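Local coordinates for protein SsfS6 (Streptomyces sp. SF2575, PDB 4FZR) that belongs to the erythromycin biosynthesis protein CIII-like family and has the two Rossmann-like domains of the GT-B fold, at residues Pro34-Leu39 with Val46-Ser51. Sequence-based numbering, arbitrary orientation.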
ATOM      1  N   PRO A  34      -5.110   5.378   1.546  1.00 18.83           N
ATOM      2  CA  PRO A  34      -3.958   6.260   1.782  1.00 16.48           C
ATOM      3  C   PRO A  34      -3.788   6.694   3.243  1.00 15.65           C
ATOM      4  O   PRO A  34      -2.654   6.808   3.707  1.00  9.68           O
ATOM      5  CB  PRO A  34      -4.249   7.462   0.875  1.00 16.24           C
ATOM      6  CG  PRO A  34      -5.134   6.909  -0.199  1.00 11.34           C
ATOM      7  CD  PRO A  34      -6.009   5.924   0.513  1.00 11.85           C
ATOM      8  N   LEU A  35      -4.884   6.928   3.956  1.00 11.02           N
ATOM      9  CA  LEU A  35      -4.790   7.271   5.370  1.00 12.09           C
ATOM     10  C   LEU A  35      -4.303   6.065   6.170  1.00 14.94           C
ATOM     11  O   LEU A  35      -3.533   6.208   7.121  1.00 12.69           O
ATOM     12  CB  LEU A  35      -6.142   7.751   5.906  1.00 13.73           C
ATOM     13  CG  LEU A  35      -6.154   8.216   7.367  1.00 21.06           C
ATOM     14  CD1 LEU A  35      -5.065   9.247   7.636  1.00 14.59           C
ATOM     15  CD2 LEU A  35      -7.519   8.781   7.738  1.00 18.35           C
ATOM     16  N   SER A  36      -4.752   4.877   5.769  1.00 13.52           N
ATOM     17  CA  SER A  36      -4.362   3.632   6.427  1.00  9.75           C
ATOM     18  C   SER A  36      -2.867   3.381   6.296  1.00 13.91           C
ATOM     19  O   SER A  36      -2.218   2.937   7.241  1.00  7.03           O
ATOM     20  CB  SER A  36      -5.121   2.450   5.825  1.00  7.18           C
ATOM     21  OG  SER A  36      -6.466   2.422   6.266  1.00 11.99           O
ATOM     22  N   TRP A  37      -2.329   3.650   5.113  1.00  9.93           N
ATOM     23  CA  TRP A  37      -0.898   3.497   4.884  1.00 11.68           C
ATOM     24  C   TRP A  37      -0.093   4.622   5.540  1.00 15.07           C
ATOM     25  O   TRP A  37       1.078   4.438   5.876  1.00  9.11           O
ATOM     26  CB  TRP A  37      -0.590   3.429   3.387  1.00  6.70           C
ATOM     27  CG  TRP A  37      -0.323   2.031   2.915  1.00 19.24           C
ATOM     28  CD1 TRP A  37      -1.097   1.284   2.073  1.00 17.38           C
ATOM     29  CD2 TRP A  37       0.795   1.206   3.271  1.00 15.62           C
ATOM     30  NE1 TRP A  37      -0.526   0.048   1.878  1.00 14.56           N
ATOM     31  CE2 TRP A  37       0.635  -0.025   2.602  1.00 16.50           C
ATOM     32  CE3 TRP A  37       1.918   1.391   4.088  1.00 13.29           C
ATOM     33  CZ2 TRP A  37       1.555  -1.068   2.724  1.00 15.92           C
ATOM     34  CZ3 TRP A  37       2.832   0.354   4.207  1.00 12.35           C
ATOM     35  CH2 TRP A  37       2.644  -0.860   3.528  1.00 11.46           C
ATOM     36  N   ALA A  38      -0.720   5.782   5.708  1.00 11.67           N
ATOM     37  CA  ALA A  38      -0.079   6.906   6.379  1.00 10.50           C
ATOM     38  C   ALA A  38       0.142   6.552   7.845  1.00 13.37           C
ATOM     39  O   ALA A  38       1.177   6.878   8.428  1.00 11.44           O
ATOM     40  CB  ALA A  38      -0.934   8.163   6.258  1.00  9.77           C
ATOM     41  N   LEU A  39      -0.841   5.879   8.432  1.00 10.49           N
ATOM     42  CA  LEU A  39      -0.730   5.398   9.802  1.00 12.35           C
ATOM     43  C   LEU A  39       0.377   4.358   9.910  1.00 17.29           C
ATOM     44  O   LEU A  39       1.232   4.429  10.793  1.00 16.35           O
ATOM     45  CB  LEU A  39      -2.058   4.794  10.264  1.00  8.11           C
ATOM     46  CG  LEU A  39      -3.225   5.777  10.395  1.00 14.83           C
ATOM     47  CD1 LEU A  39      -4.539   5.041  10.652  1.00 11.51           C
ATOM     48  CD2 LEU A  39      -2.949   6.796  11.495  1.00 12.64           C
ATOM     49  N   VAL A  46      -2.121  -1.537  11.752  1.00 18.52           N
ATOM     50  CA  VAL A  46      -3.401  -1.350  11.073  1.00 18.31           C
ATOM     51  C   VAL A  46      -4.030  -2.671  10.643  1.00 17.95           C
ATOM     52  O   VAL A  46      -3.348  -3.575  10.161  1.00 18.15           O
ATOM     53  CB  VAL A  46      -3.247  -0.433   9.833  1.00 17.45           C
ATOM     54  CG1 VAL A  46      -4.497  -0.483   8.958  1.00 22.17           C
ATOM     55  CG2 VAL A  46      -2.948   0.996  10.264  1.00 17.42           C
ATOM     56  N   LEU A  47      -5.340  -2.775  10.829  1.00 15.44           N
ATOM     57  CA  LEU A  47      -6.100  -3.912  10.335  1.00 15.16           C
ATOM     58  C   LEU A  47      -7.394  -3.400   9.707  1.00 17.14           C
ATOM     59  O   LEU A  47      -8.205  -2.754  10.372  1.00  9.05           O
ATOM     60  CB  LEU A  47      -6.406  -4.890  11.472  1.00 18.92           C
ATOM     61  CG  LEU A  47      -7.175  -6.162  11.098  1.00 18.73           C
ATOM     62  CD1 LEU A  47      -6.437  -6.965  10.042  1.00 13.15           C
ATOM     63  CD2 LEU A  47      -7.418  -7.016  12.328  1.00 13.09           C
ATOM     64  N   VAL A  48      -7.576  -3.672   8.419  1.00 15.26           N
ATOM     65  CA  VAL A  48      -8.779  -3.233   7.720  1.00 19.02           C
ATOM     66  C   VAL A  48      -9.838  -4.327   7.768  1.00 18.88           C
ATOM     67  O   VAL A  48      -9.617  -5.440   7.286  1.00 15.60           O
ATOM     68  CB  VAL A  48      -8.489  -2.863   6.257  1.00 12.26           C
ATOM     69  CG1 VAL A  48      -9.768  -2.402   5.562  1.00 10.30           C
ATOM     70  CG2 VAL A  48      -7.419  -1.785   6.195  1.00  9.83           C
ATOM     71  N   ALA A  49     -10.981  -4.007   8.365  1.00 16.09           N
ATOM     72  CA  ALA A  49     -12.064  -4.968   8.510  1.00 21.17           C
ATOM     73  C   ALA A  49     -13.228  -4.595   7.595  1.00 22.47           C
ATOM     74  O   ALA A  49     -13.706  -3.460   7.614  1.00 17.03           O
ATOM     75  CB  ALA A  49     -12.518  -5.032   9.963  1.00 16.94           C
ATOM     76  N   ALA A  50     -13.673  -5.552   6.785  1.00 21.26           N
ATOM     77  CA  ALA A  50     -14.747  -5.308   5.825  1.00 23.46           C
ATOM     78  C   ALA A  50     -15.394  -6.624   5.400  1.00 26.78           C
ATOM     79  O   ALA A  50     -15.005  -7.692   5.871  1.00 23.65           O
ATOM     80  CB  ALA A  50     -14.210  -4.559   4.610  1.00 17.30           C
ATOM     81  N   SER A  51     -16.384  -6.545   4.515  1.00 23.01           N
ATOM     82  CA  SER A  51     -17.066  -7.739   4.025  1.00 23.53           C
ATOM     83  C   SER A  51     -16.092  -8.651   3.274  1.00 22.36           C
ATOM     84  O   SER A  51     -15.125  -8.183   2.674  1.00 22.92           O
ATOM     85  CB  SER A  51     -18.241  -7.356   3.123  1.00 16.58           C
ATOM     86  OG  SER A  51     -17.794  -6.718   1.940  1.00 18.02           O
TER
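The flat group that meets Val46 is the backbone carbonyl of Ser36: methyl CG2 of Val46 approaches its oxygen end, 3.7 Å from Ser36 O, at a C-O-CG2 angle of about 136°. Trp37 CB points away from the strand, the indole stacks on Trp37 of the second subunit, and NE1 is hydrogen-bonded to Ala61 O. On the strand side, CG2 of Val46 also touches Leu39 CB at 3.9 Å, thus bridging one helical turn. Val46 has chi1 at 168°, with CG1 anti to the backbone N and CG2 beside that N; CG1 of Val46 then faces Ser36 CB at 4.3 Å. The segment axes come within 9.2 Å and run nearly antiparallel, at 156°, as expected for a beta-alpha-beta crossover: helix 33-41 links the neighbouring parallel strands 17-21 and 45-51 of the N-terminal Rossmann-like sheet. Accordingly, Ser36 and Leu39 also pack on strand 17-21, through Val20 and Ile18 respectively, and both touch Leu128. Ser36 OG, 4.3 Å from Val48 CG2, is hydrogen-bonded to Leu32 O, just ahead of helix 33-41.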